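Long-range contacts in putative non-ribosomal peptide synthetase (Actinomadura parvosata subsp. kistnae, PDB 6M7L), which is probably a condensation-like domain of a peptide synthetase, its altered active-site motif resembling that of X domains, which recruit cytochrome P450s rather than condense: residues R27-W32 / A148-A152; E73-R78 / E89-A93; R252-H258 / A424-V428; A375-D381 / W411-H417. All blocks are in the same frame, centred on the assembly; numbering follows the deposited sequence.

Interaction 1. Residues R27-W32 / A148-A152; sequences RQRRMW and AHRIA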
loop_
_atom_site.group_PDB
_atom_site.type_symbol
_atom_site.label_atom_id
_atom_site.label_comp_id
_atom_site.label_asym_id
_atom_site.label_seq_id
_atom_site.Cartn_x
_atom_site.Cartn_y
_atom_site.Cartn_z
ATOM N N ARG A 27 -6.761 15.823 -21.962
ATOM C CA ARG A 27 -5.943 16.335 -20.869
ATOM C C ARG A 27 -4.529 16.644 -21.338
ATOM O O ARG A 27 -3.972 17.693 -20.995
ATOM C CB ARG A 27 -5.917 15.340 -19.712
ATOM C CG ARG A 27 -4.894 15.695 -18.654
ATOM C CD ARG A 27 -5.227 15.095 -17.309
ATOM N NE ARG A 27 -4.565 15.837 -16.244
ATOM C CZ ARG A 27 -5.076 16.919 -15.668
ATOM N NH1 ARG A 27 -4.406 17.545 -14.709
ATOM N NH2 ARG A 27 -6.261 17.374 -16.053
ATOM N N GLN A 28 -3.930 15.744 -22.122
ATOM C CA GLN A 28 -2.607 16.013 -22.674
ATOM C C GLN A 28 -2.617 17.263 -23.543
ATOM O O GLN A 28 -1.668 18.057 -23.515
ATOM C CB GLN A 28 -2.122 14.814 -23.485
ATOM C CG GLN A 28 -1.715 13.623 -22.655
ATOM C CD GLN A 28 -1.189 12.495 -23.510
ATOM O OE1 GLN A 28 -1.809 12.118 -24.506
ATOM N NE2 GLN A 28 -0.036 11.954 -23.133
ATOM N N ARG A 29 -3.680 17.444 -24.330
ATOM C CA ARG A 29 -3.804 18.637 -25.160
ATOM C C ARG A 29 -3.742 19.901 -24.311
ATOM O O ARG A 29 -2.997 20.838 -24.620
ATOM C CB ARG A 29 -5.108 18.575 -25.958
ATOM C CG ARG A 29 -5.467 19.849 -26.699
ATOM C CD ARG A 29 -4.471 20.171 -27.795
ATOM N NE ARG A 29 -4.822 21.418 -28.468
ATOM C CZ ARG A 29 -4.079 22.006 -29.401
ATOM N NH1 ARG A 29 -2.929 21.466 -29.783
ATOM N NH2 ARG A 29 -4.490 23.141 -29.949
ATOM N N ARG A 30 -4.508 19.935 -23.218
ATOM C CA ARG A 30 -4.496 21.115 -22.360
ATOM C C ARG A 30 -3.163 21.258 -21.636
ATOM O O ARG A 30 -2.637 22.370 -21.506
ATOM C CB ARG A 30 -5.649 21.051 -21.362
ATOM C CG ARG A 30 -5.849 22.343 -20.594
ATOM C CD ARG A 30 -7.131 22.332 -19.784
ATOM N NE ARG A 30 -7.299 23.581 -19.053
ATOM C CZ ARG A 30 -6.751 23.831 -17.869
ATOM N NH1 ARG A 30 -6.003 22.910 -17.276
ATOM N NH2 ARG A 30 -6.951 24.999 -17.276
ATOM N N MET A 31 -2.595 20.144 -21.168
ATOM C CA MET A 31 -1.318 20.207 -20.466
ATOM C C MET A 31 -0.209 20.702 -21.382
ATOM O O MET A 31 0.654 21.481 -20.959
ATOM C CB MET A 31 -0.961 18.837 -19.888
ATOM C CG MET A 31 -1.881 18.368 -18.775
ATOM S SD MET A 31 -2.027 19.579 -17.455
ATOM C CE MET A 31 -0.297 19.865 -17.109
ATOM N N TRP A 32 -0.210 20.258 -22.640
ATOM C CA TRP A 32 0.804 20.713 -23.584
ATOM C C TRP A 32 0.709 22.218 -23.799
ATOM O O TRP A 32 1.722 22.929 -23.774
ATOM C CB TRP A 32 0.657 19.963 -24.909
ATOM C CG TRP A 32 1.789 20.202 -25.860
ATOM C CD1 TRP A 32 2.934 19.468 -25.970
ATOM C CD2 TRP A 32 1.890 21.251 -26.832
ATOM N NE1 TRP A 32 3.741 19.991 -26.951
ATOM C CE2 TRP A 32 3.124 21.087 -27.495
ATOM C CE3 TRP A 32 1.058 22.312 -27.207
ATOM C CZ2 TRP A 32 3.545 21.944 -28.513
ATOM C CZ3 TRP A 32 1.478 23.160 -28.217
ATOM C CH2 TRP A 32 2.710 22.971 -28.857
ATOM N N ALA A 148 7.877 14.836 -12.970
ATOM C CA ALA A 148 7.205 14.347 -14.165
ATOM C C ALA A 148 6.112 15.330 -14.546
ATOM O O ALA A 148 5.320 15.738 -13.692
ATOM C CB ALA A 148 6.616 12.950 -13.943
ATOM N N HIS A 149 6.075 15.718 -15.817
ATOM C CA HIS A 149 5.051 16.647 -16.269
ATOM C C HIS A 149 3.685 15.974 -16.227
ATOM O O HIS A 149 3.559 14.775 -16.493
ATOM C CB HIS A 149 5.359 17.140 -17.682
ATOM C CG HIS A 149 4.628 18.394 -18.049
ATOM N ND1 HIS A 149 3.295 18.402 -18.396
ATOM C CD2 HIS A 149 5.039 19.682 -18.101
ATOM C CE1 HIS A 149 2.917 19.642 -18.653
ATOM N NE2 HIS A 149 3.957 20.438 -18.480
ATOM N N ARG A 150 2.655 16.751 -15.884
ATOM C CA ARG A 150 1.320 16.176 -15.744
ATOM C C ARG A 150 0.712 15.755 -17.075
ATOM O O ARG A 150 -0.384 15.184 -17.082
ATOM C CB ARG A 150 0.393 17.160 -15.029
ATOM C CG ARG A 150 0.859 17.545 -13.634
ATOM C CD ARG A 150 -0.167 18.411 -12.918
ATOM N NE ARG A 150 -0.651 17.770 -11.698
ATOM C CZ ARG A 150 -0.114 17.953 -10.496
ATOM N NH1 ARG A 150 -0.617 17.325 -9.441
ATOM N NH2 ARG A 150 0.921 18.766 -10.347
ATOM N N ILE A 151 1.391 16.023 -18.195
ATOM C CA ILE A 151 0.979 15.462 -19.475
ATOM C C ILE A 151 1.258 13.968 -19.526
ATOM O O ILE A 151 0.699 13.259 -20.369
ATOM C CB ILE A 151 1.692 16.194 -20.629
ATOM C CG1 ILE A 151 0.986 15.938 -21.962
ATOM C CG2 ILE A 151 3.147 15.761 -20.717
ATOM C CD1 ILE A 151 1.617 16.664 -23.131
ATOM N N ALA A 152 2.107 13.468 -18.627
ATOM C CA ALA A 152 2.492 12.068 -18.610
ATOM C C ALA A 152 2.177 11.351 -17.311
ATOM O O ALA A 152 2.139 10.117 -17.309
ATOM C CB ALA A 152 3.994 11.922 -18.886
#

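Interaction 2. Residues E73-R78 / E89-A93; sequences EILRTR and EILDA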
loop_
_atom_site.group_PDB
_atom_site.type_symbol
_atom_site.label_atom_id
_atom_site.label_comp_id
_atom_site.label_asym_id
_atom_site.label_seq_id
_atom_site.Cartn_x
_atom_site.Cartn_y
_atom_site.Cartn_z
ATOM N N GLU A 73 5.928 3.558 -21.827
ATOM C CA GLU A 73 6.221 4.301 -23.050
ATOM C C GLU A 73 5.991 5.796 -22.873
ATOM O O GLU A 73 6.725 6.607 -23.449
ATOM C CB GLU A 73 5.366 3.778 -24.204
ATOM C CG GLU A 73 5.765 2.406 -24.716
ATOM C CD GLU A 73 4.782 1.856 -25.732
ATOM O OE1 GLU A 73 3.621 2.321 -25.753
ATOM O OE2 GLU A 73 5.171 0.961 -26.510
ATOM N N ILE A 74 4.990 6.178 -22.076
ATOM C CA ILE A 74 4.645 7.589 -21.945
ATOM C C ILE A 74 5.790 8.383 -21.327
ATOM O O ILE A 74 5.946 9.578 -21.605
ATOM C CB ILE A 74 3.342 7.742 -21.137
ATOM C CG1 ILE A 74 2.868 9.194 -21.164
ATOM C CG2 ILE A 74 3.525 7.250 -19.704
ATOM C CD1 ILE A 74 1.476 9.363 -20.658
ATOM N N LEU A 75 6.619 7.741 -20.501
ATOM C CA LEU A 75 7.755 8.445 -19.918
ATOM C C LEU A 75 8.870 8.678 -20.928
ATOM O O LEU A 75 9.708 9.560 -20.713
ATOM C CB LEU A 75 8.290 7.679 -18.707
ATOM C CG LEU A 75 7.364 7.647 -17.490
ATOM C CD1 LEU A 75 8.065 7.003 -16.307
ATOM C CD2 LEU A 75 6.885 9.046 -17.137
ATOM N N ARG A 76 8.907 7.910 -22.018
ATOM C CA ARG A 76 9.818 8.172 -23.125
ATOM C C ARG A 76 9.084 8.719 -24.344
ATOM O O ARG A 76 9.568 8.583 -25.470
ATOM C CB ARG A 76 10.605 6.911 -23.487
ATOM C CG ARG A 76 9.770 5.646 -23.603
ATOM C CD ARG A 76 10.661 4.417 -23.736
ATOM N NE ARG A 76 9.912 3.173 -23.569
ATOM C CZ ARG A 76 9.544 2.377 -24.569
ATOM N NH1 ARG A 76 8.865 1.265 -24.317
ATOM N NH2 ARG A 76 9.863 2.687 -25.819
ATOM N N THR A 77 7.924 9.336 -24.134
ATOM C CA THR A 77 7.123 9.921 -25.198
ATOM C C THR A 77 7.411 11.413 -25.306
ATOM O O THR A 77 7.549 12.104 -24.293
ATOM C CB THR A 77 5.631 9.692 -24.937
ATOM O OG1 THR A 77 5.347 8.289 -24.982
ATOM C CG2 THR A 77 4.779 10.405 -25.973
ATOM N N ARG A 78 7.509 11.903 -26.537
ATOM C CA ARG A 78 7.713 13.317 -26.806
ATOM C C ARG A 78 6.496 13.884 -27.525
ATOM O O ARG A 78 5.736 13.156 -28.168
ATOM C CB ARG A 78 8.977 13.535 -27.639
ATOM C CG ARG A 78 9.873 14.628 -27.106
ATOM C CD ARG A 78 11.324 14.320 -27.413
ATOM N NE ARG A 78 11.488 13.810 -28.768
ATOM C CZ ARG A 78 12.640 13.802 -29.427
ATOM N NH1 ARG A 78 13.733 14.290 -28.856
ATOM N NH2 ARG A 78 12.697 13.316 -30.660
ATOM N N GLU A 89 5.144 11.250 -29.837
ATOM C CA GLU A 89 6.323 10.608 -30.412
ATOM C C GLU A 89 6.985 9.749 -29.338
ATOM O O GLU A 89 7.583 10.276 -28.395
ATOM C CB GLU A 89 7.300 11.649 -30.955
ATOM C CG GLU A 89 8.560 11.053 -31.569
ATOM C CD GLU A 89 9.670 12.073 -31.739
ATOM O OE1 GLU A 89 9.625 13.123 -31.064
ATOM O OE2 GLU A 89 10.589 11.826 -32.548
ATOM N N ILE A 90 6.892 8.430 -29.489
ATOM C CA ILE A 90 7.433 7.496 -28.506
ATOM C C ILE A 90 8.860 7.132 -28.897
ATOM O O ILE A 90 9.095 6.566 -29.969
ATOM C CB ILE A 90 6.561 6.238 -28.390
ATOM C CG1 ILE A 90 5.115 6.611 -28.059
ATOM C CG2 ILE A 90 7.122 5.306 -27.325
ATOM C CD1 ILE A 90 4.229 5.413 -27.794
ATOM N N LEU A 91 9.809 7.444 -28.021
ATOM C CA LEU A 91 11.203 7.084 -28.218
ATOM C C LEU A 91 11.483 5.705 -27.625
ATOM O O LEU A 91 10.658 5.122 -26.921
ATOM C CB LEU A 91 12.118 8.129 -27.578
ATOM C CG LEU A 91 11.827 9.600 -27.864
ATOM C CD1 LEU A 91 12.845 10.486 -27.164
ATOM C CD2 LEU A 91 11.817 9.861 -29.359
ATOM N N ASP A 92 12.670 5.180 -27.920
ATOM C CA ASP A 92 13.095 3.929 -27.312
ATOM C C ASP A 92 13.614 4.197 -25.900
ATOM O O ASP A 92 13.650 5.336 -25.427
ATOM C CB ASP A 92 14.139 3.228 -28.185
ATOM C CG ASP A 92 15.344 4.103 -28.485
ATOM O OD1 ASP A 92 15.370 5.264 -28.040
ATOM O OD2 ASP A 92 16.271 3.626 -29.175
ATOM N N ALA A 93 14.020 3.129 -25.211
ATOM C CA ALA A 93 14.454 3.275 -23.826
ATOM C C ALA A 93 15.751 4.069 -23.726
ATOM O O ALA A 93 15.896 4.916 -22.836
ATOM C CB ALA A 93 14.613 1.901 -23.178
#

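Interaction 3. Residues R252-H258 / A424-V428; sequences RLPADSH and ADGLV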
loop_
_atom_site.group_PDB
_atom_site.type_symbol
_atom_site.label_atom_id
_atom_site.label_comp_id
_atom_site.label_asym_id
_atom_site.label_seq_id
_atom_site.Cartn_x
_atom_site.Cartn_y
_atom_site.Cartn_z
ATOM N N ARG A 252 -9.559 22.083 10.670
ATOM C CA ARG A 252 -10.011 21.016 11.548
ATOM C C ARG A 252 -11.436 21.289 12.008
ATOM O O ARG A 252 -11.779 22.421 12.363
ATOM C CB ARG A 252 -9.092 20.867 12.766
ATOM C CG ARG A 252 -7.900 19.950 12.538
ATOM C CD ARG A 252 -7.214 19.595 13.853
ATOM N NE ARG A 252 -6.645 18.248 13.826
ATOM C CZ ARG A 252 -5.364 17.976 13.600
ATOM N NH1 ARG A 252 -4.502 18.961 13.382
ATOM N NH2 ARG A 252 -4.942 16.718 13.594
ATOM N N LEU A 253 -12.259 20.245 11.994
ATOM C CA LEU A 253 -13.617 20.295 12.516
ATOM C C LEU A 253 -13.749 19.233 13.599
ATOM O O LEU A 253 -13.466 18.051 13.334
ATOM C CB LEU A 253 -14.642 20.059 11.405
ATOM C CG LEU A 253 -16.117 20.212 11.788
ATOM C CD1 LEU A 253 -16.485 21.676 11.967
ATOM C CD2 LEU A 253 -17.011 19.553 10.753
ATOM N N PRO A 254 -14.151 19.587 14.818
ATOM C CA PRO A 254 -14.275 18.577 15.874
ATOM C C PRO A 254 -15.346 17.547 15.542
ATOM O O PRO A 254 -16.208 17.757 14.685
ATOM C CB PRO A 254 -14.650 19.398 17.114
ATOM C CG PRO A 254 -15.239 20.663 16.569
ATOM C CD PRO A 254 -14.500 20.937 15.294
ATOM N N ALA A 255 -15.276 16.413 16.244
ATOM C CA ALA A 255 -16.180 15.303 15.955
ATOM C C ALA A 255 -17.634 15.668 16.216
ATOM O O ALA A 255 -18.532 15.136 15.552
ATOM C CB ALA A 255 -15.786 14.075 16.776
ATOM N N ASP A 256 -17.886 16.568 17.172
ATOM C CA ASP A 256 -19.248 17.007 17.459
ATOM C C ASP A 256 -19.932 17.541 16.206
ATOM O O ASP A 256 -20.948 17.000 15.755
ATOM C CB ASP A 256 -19.228 18.077 18.555
ATOM C CG ASP A 256 -18.880 17.513 19.915
ATOM O OD1 ASP A 256 -18.756 16.275 20.034
ATOM O OD2 ASP A 256 -18.734 18.309 20.868
ATOM N N SER A 257 -19.377 18.608 15.628
ATOM C CA SER A 257 -19.950 19.168 14.409
ATOM C C SER A 257 -19.821 18.205 13.239
ATOM O O SER A 257 -20.666 18.211 12.335
ATOM C CB SER A 257 -19.280 20.502 14.086
ATOM O OG SER A 257 -19.279 21.347 15.222
ATOM N N HIS A 258 -18.776 17.373 13.240
ATOM C CA HIS A 258 -18.626 16.358 12.202
ATOM C C HIS A 258 -19.775 15.357 12.247
ATOM O O HIS A 258 -20.305 14.962 11.202
ATOM C CB HIS A 258 -17.276 15.654 12.366
ATOM C CG HIS A 258 -17.000 14.607 11.330
ATOM N ND1 HIS A 258 -17.778 14.440 10.205
ATOM C CD2 HIS A 258 -16.024 13.671 11.253
ATOM C CE1 HIS A 258 -17.296 13.445 9.483
ATOM N NE2 HIS A 258 -16.230 12.963 10.095
ATOM N N ALA A 424 -18.574 9.530 13.257
ATOM C CA ALA A 424 -17.681 10.648 12.985
ATOM C C ALA A 424 -16.596 10.748 14.049
ATOM O O ALA A 424 -16.876 10.693 15.249
ATOM C CB ALA A 424 -18.477 11.948 12.919
ATOM N N ASP A 425 -15.351 10.899 13.603
ATOM C CA ASP A 425 -14.204 11.016 14.493
ATOM C C ASP A 425 -13.307 12.167 14.057
ATOM O O ASP A 425 -12.077 12.056 14.046
ATOM C CB ASP A 425 -13.426 9.703 14.551
ATOM C CG ASP A 425 -12.503 9.624 15.751
ATOM O OD1 ASP A 425 -12.951 9.964 16.867
ATOM O OD2 ASP A 425 -11.336 9.213 15.582
ATOM N N GLY A 426 -13.911 13.288 13.693
ATOM C CA GLY A 426 -13.166 14.470 13.313
ATOM C C GLY A 426 -12.990 14.588 11.810
ATOM O O GLY A 426 -12.927 13.594 11.078
ATOM N N LEU A 427 -12.916 15.832 11.339
ATOM C CA LEU A 427 -12.691 16.149 9.931
ATOM C C LEU A 427 -11.432 17.004 9.851
ATOM O O LEU A 427 -11.448 18.173 10.248
ATOM C CB LEU A 427 -13.898 16.874 9.336
ATOM C CG LEU A 427 -14.076 16.850 7.818
ATOM C CD1 LEU A 427 -14.263 15.422 7.330
ATOM C CD2 LEU A 427 -15.255 17.716 7.404
ATOM N N VAL A 428 -10.343 16.422 9.351
ATOM C CA VAL A 428 -9.030 17.056 9.362
ATOM C C VAL A 428 -8.510 17.164 7.937
ATOM O O VAL A 428 -8.590 16.205 7.162
ATOM C CB VAL A 428 -8.039 16.273 10.247
ATOM C CG1 VAL A 428 -6.628 16.820 10.093
ATOM C CG2 VAL A 428 -8.476 16.328 11.699
#

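Interaction 4. Residues A375-D381 / W411-H417; sequences ALQLDED and WLKLLDH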
loop_
_atom_site.group_PDB
_atom_site.type_symbol
_atom_site.label_atom_id
_atom_site.label_comp_id
_atom_site.label_asym_id
_atom_site.label_seq_id
_atom_site.Cartn_x
_atom_site.Cartn_y
_atom_site.Cartn_z
ATOM N N ALA A 375 -12.028 23.543 -5.642
ATOM C CA ALA A 375 -12.192 22.102 -5.720
ATOM C C ALA A 375 -12.191 21.513 -4.317
ATOM O O ALA A 375 -11.608 22.076 -3.387
ATOM C CB ALA A 375 -11.097 21.449 -6.572
ATOM N N LEU A 376 -12.858 20.370 -4.174
ATOM C CA LEU A 376 -13.035 19.725 -2.881
ATOM C C LEU A 376 -12.671 18.253 -2.987
ATOM O O LEU A 376 -13.161 17.550 -3.879
ATOM C CB LEU A 376 -14.477 19.879 -2.387
ATOM C CG LEU A 376 -14.900 19.018 -1.196
ATOM C CD1 LEU A 376 -14.048 19.317 0.029
ATOM C CD2 LEU A 376 -16.378 19.221 -0.893
ATOM N N GLN A 377 -11.813 17.793 -2.079
ATOM C CA GLN A 377 -11.512 16.378 -1.919
ATOM C C GLN A 377 -11.880 15.961 -0.503
ATOM O O GLN A 377 -11.429 16.579 0.467
ATOM C CB GLN A 377 -10.034 16.071 -2.184
ATOM C CG GLN A 377 -9.467 16.682 -3.449
ATOM C CD GLN A 377 -10.275 16.358 -4.694
ATOM O OE1 GLN A 377 -10.492 17.222 -5.544
ATOM N NE2 GLN A 377 -10.710 15.108 -4.815
ATOM N N LEU A 378 -12.703 14.924 -0.388
ATOM C CA LEU A 378 -13.069 14.344 0.900
ATOM C C LEU A 378 -12.716 12.865 0.850
ATOM O O LEU A 378 -13.360 12.091 0.133
ATOM C CB LEU A 378 -14.552 14.560 1.205
ATOM C CG LEU A 378 -15.005 14.215 2.625
ATOM C CD1 LEU A 378 -15.987 15.254 3.137
ATOM C CD2 LEU A 378 -15.621 12.827 2.676
ATOM N N ASP A 379 -11.695 12.477 1.605
ATOM C CA ASP A 379 -11.160 11.125 1.568
ATOM C C ASP A 379 -11.402 10.416 2.892
ATOM O O ASP A 379 -11.284 11.019 3.964
ATOM C CB ASP A 379 -9.662 11.142 1.264
ATOM C CG ASP A 379 -9.340 11.844 -0.037
ATOM O OD1 ASP A 379 -10.121 11.694 -1.000
ATOM O OD2 ASP A 379 -8.310 12.547 -0.094
ATOM N N GLU A 380 -11.745 9.136 2.809
ATOM C CA GLU A 380 -11.717 8.279 3.981
ATOM C C GLU A 380 -10.270 7.932 4.307
ATOM O O GLU A 380 -9.410 7.884 3.425
ATOM C CB GLU A 380 -12.524 7.001 3.740
ATOM C CG GLU A 380 -13.694 7.150 2.768
ATOM C CD GLU A 380 -14.863 7.925 3.350
ATOM O OE1 GLU A 380 -15.086 9.082 2.928
ATOM O OE2 GLU A 380 -15.562 7.375 4.229
ATOM N N ASP A 381 -10.001 7.703 5.590
ATOM C CA ASP A 381 -8.644 7.370 6.000
ATOM C C ASP A 381 -8.226 6.038 5.390
ATOM O O ASP A 381 -9.016 5.094 5.316
ATOM C CB ASP A 381 -8.545 7.318 7.525
ATOM C CG ASP A 381 -7.204 7.808 8.038
ATOM O OD1 ASP A 381 -6.285 8.005 7.212
ATOM O OD2 ASP A 381 -7.070 8.006 9.264
ATOM N N TRP A 411 -8.327 24.732 -2.971
ATOM C CA TRP A 411 -8.467 23.281 -3.061
ATOM C C TRP A 411 -8.603 22.755 -1.637
ATOM O O TRP A 411 -7.614 22.649 -0.907
ATOM C CB TRP A 411 -7.281 22.649 -3.783
ATOM C CG TRP A 411 -7.596 21.297 -4.343
ATOM C CD1 TRP A 411 -8.774 20.619 -4.225
ATOM C CD2 TRP A 411 -6.727 20.461 -5.116
ATOM N NE1 TRP A 411 -8.694 19.414 -4.878
ATOM C CE2 TRP A 411 -7.446 19.289 -5.429
ATOM C CE3 TRP A 411 -5.411 20.586 -5.570
ATOM C CZ2 TRP A 411 -6.896 18.252 -6.177
ATOM C CZ3 TRP A 411 -4.865 19.555 -6.311
ATOM C CH2 TRP A 411 -5.608 18.402 -6.608
ATOM N N LEU A 412 -9.831 22.433 -1.241
ATOM C CA LEU A 412 -10.111 21.943 0.103
ATOM C C LEU A 412 -9.988 20.422 0.106
ATOM O O LEU A 412 -10.809 19.723 -0.497
ATOM C CB LEU A 412 -11.496 22.392 0.555
ATOM C CG LEU A 412 -11.931 21.907 1.937
ATOM C CD1 LEU A 412 -10.936 22.341 3.006
ATOM C CD2 LEU A 412 -13.322 22.421 2.251
ATOM N N LYS A 413 -8.964 19.914 0.784
ATOM C CA LYS A 413 -8.706 18.485 0.900
ATOM C C LYS A 413 -8.909 18.074 2.351
ATOM O O LYS A 413 -8.182 18.539 3.235
ATOM C CB LYS A 413 -7.286 18.151 0.443
ATOM C CG LYS A 413 -6.958 18.604 -0.969
ATOM C CD LYS A 413 -5.451 18.706 -1.166
ATOM C CE LYS A 413 -5.083 18.720 -2.639
ATOM N NZ LYS A 413 -3.649 19.047 -2.863
ATOM N N LEU A 414 -9.887 17.204 2.599
ATOM C CA LEU A 414 -10.261 16.835 3.956
ATOM C C LEU A 414 -10.247 15.323 4.130
ATOM O O LEU A 414 -10.594 14.575 3.211
ATOM C CB LEU A 414 -11.646 17.386 4.312
ATOM C CG LEU A 414 -11.724 18.910 4.395
ATOM C CD1 LEU A 414 -13.164 19.374 4.508
ATOM C CD2 LEU A 414 -10.905 19.405 5.572
ATOM N N LEU A 415 -9.836 14.886 5.317
ATOM C CA LEU A 415 -9.876 13.483 5.705
ATOM C C LEU A 415 -11.108 13.233 6.564
ATOM O O LEU A 415 -11.320 13.917 7.572
ATOM C CB LEU A 415 -8.612 13.085 6.468
ATOM C CG LEU A 415 -7.382 12.728 5.635
ATOM C CD1 LEU A 415 -6.158 12.611 6.528
ATOM C CD2 LEU A 415 -7.616 11.431 4.877
ATOM N N ASP A 416 -11.915 12.250 6.162
ATOM C CA ASP A 416 -13.151 11.908 6.864
ATOM C C ASP A 416 -12.845 10.790 7.859
ATOM O O ASP A 416 -13.037 9.601 7.593
ATOM C CB ASP A 416 -14.231 11.511 5.865
ATOM C CG ASP A 416 -15.583 11.304 6.510
ATOM O OD1 ASP A 416 -15.739 11.642 7.701
ATOM O OD2 ASP A 416 -16.496 10.799 5.820
ATOM N N HIS A 417 -12.349 11.190 9.028
ATOM C CA HIS A 417 -11.990 10.228 10.062
ATOM C C HIS A 417 -13.233 9.574 10.652
ATOM O O HIS A 417 -14.244 10.236 10.908
ATOM C CB HIS A 417 -11.187 10.907 11.171
ATOM C CG HIS A 417 -9.785 11.257 10.778
ATOM N ND1 HIS A 417 -9.001 10.431 10.004
ATOM C CD2 HIS A 417 -9.028 12.344 11.055
ATOM C CE1 HIS A 417 -7.820 10.993 9.820
ATOM N NE2 HIS A 417 -7.811 12.155 10.448
#

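Interaction 1. Residues R27-W32 / A148-A152
With CG anti to its carbonyl carbon (chi1 -73°) and the chain extended beyond CG, Q28 reaches across I151 at about a right angle and brings its amide to the backbone. NE2 donates to I151 O over 3.1 Å in a fairly straight bond, 159° at the hydrogen, and the acceptor lies in the plane of the Q28 amide. The other end of that amide, OE1, accepts from T25 N, so both sides of the group are held. I151 sends CG1 anti to its own N; that branch touches Q28 CG at 3.6 Å, and its CD1 carries on to W32 CB at 3.9 Å, near the plane of the indole. H149 and R150 occupy the place of the two histidines in the HHxxxDG motif of condensation domains, so the second histidine, catalytic in active relatives, is here an arginine, consistent with lost or altered condensation activity. M31, from the helix, brings CE within 3.5 Å of R150 CB and 3.6 Å of H149 CE1, while its CB packs on I151 CB. H149 ND1 in turn accepts from I151 N at 3.1 Å, in the plane of the imidazole, which helps fix the ring's rotation. An alanine at Q28 is likely to leave I151 O without this amide donor and T25 N without its acceptor. R27 turns its polar end to a salt bridge with E354.

Interaction 2. Residues E73-R78 / E89-A93
R78 and E89 face each other as an antiparallel hydrogen-bonded pair, and the R78 side chain runs out beside that of E89, both pointing the same way. CB begins alongside the carboxylate, 3.5 Å from E89 OE1. Bends at chi2 and chi3 then bring CD near L91 CD1, at 4.1 Å, and turn the edge of the guanidinium, NE and NH2, to the glutamate. NE meets E89 OE1 at 3.0 Å, and NH2 reaches OE1 of E89 as well as its OE2, the latter at 3.2 Å, so this is a side-on salt bridge in which OE1 receives two donors. Both reach OE1 from the same face of the carboxylate, whose plane is 39° from that of the guanidinium. L91 places its two methyl carbons against one guanidinium face. A leucine in place of R78 would probably leave the E89 carboxylate without its charged mate in this pair.

At the open end of the hairpin, away from its turn, R76 NH2 donates to L91 O at 2.8 Å, in the carbonyl plane, while R76 O accepts from L91 N. On the other side of the ladder I90 packs its CG1 on T77 OG1, whose hydroxyl is bonded to E73 O, and its CD1 beside E73 OE1. The pairing forms a short beta hairpin on the surface; R76 NE and NH1 tie it to the carbonyls of G69 and G70 at the end of helix 58-71.

Interaction 3. Residues R252-H258 / A424-V428
Strand 246-253, outermost on its side of the mixed sheet, ends here and gives way to helix 255-267, and the contact holds this strand-to-helix junction against strand 424-434. L253 and L427 form an antiparallel hydrogen-bonded pair: L253 N donates to L427 O at 2.8 Å, and L427 N returns to L253 O at 3.0 Å, 173° at the hydrogen. Their CB atoms meet at 3.9 Å on the face that turns to helices 272-288 and 440-459. On the other face R252 lies beside V428, pointing the same way, with V428 CG1 under one face of the guanidinium and CG2 3.4 Å from R252 NE.

Past P254, which stands at the N-cap of the helix, H258 turns back with CG anti to its N (chi1 -179°). A424 CB sits over the centre of the imidazole, 3.5 Å from its centroid, in a CH-pi contact; L427 CD1 lies off-centre over the opposite face. NE2 makes weak bonds to D416 OD1 and H417 O. G426 has a positive phi (96°), at which a side chain would jam against the preceding carbonyl O. Such a sheet edge backed by helices belongs to the C-terminal subdomain of the condensation fold.

Interaction 4. Residues A375-D381 / W411-H417
Q377, D416 and W411 carry the largest buried areas in this pairing of parallel strands, whose axes run 27° apart. W411 NE1 donates to Q377 OE1 at 2.9 Å, the oxygen taking it in its carbonyl plane on a lone pair. In Q377, chi1 (-48°) sets CG 3.2 Å from W411 NE1, and the bend at chi2 turns the amide so that OE1 reaches NE1, its plane 89° from the indole. OE1 also accepts from R298 N. Next to NE1 on the same five-membered ring, W411 CD1 is met by A375 CB at 3.4 Å.

At the far end D416 N donates to D379 O in an almost straight bond of 2.6 Å, and its CB packs on L378 CD2 at 3.7 Å. E380 OE1 lies 3.6 Å from D416 OD2, two like charges that the salt bridge of D416 with R418 may offset. In between, Q377 and D379 alternate with L412 and L414 as bonding partners, the ladder expected of parallel strands in the mixed sheet of a CoA-acyltransferase-like condensation fold.

How the interactions relate
The four contacts fall into two pairs on opposite sides of the chain's centre. Interactions 1 and 2 have centres 14 Å apart and touch by packing: A152 O meets I74 CD1 at 3.5 Å, so the hairpin lies against the turn within the altered HHxxxDG-like motif. Interactions 3 and 4 share one sheet, since strands 410-418 and 424-434 are neighbours in it; their centres are 12 Å apart, and D425 N probably donates to H417 O at 3.0 Å. Between the halves, interactions 1 and 4 approach to about 6 Å at nearest atoms without touching, whereas interactions 2 and 3 lie about 46 Å apart between centres.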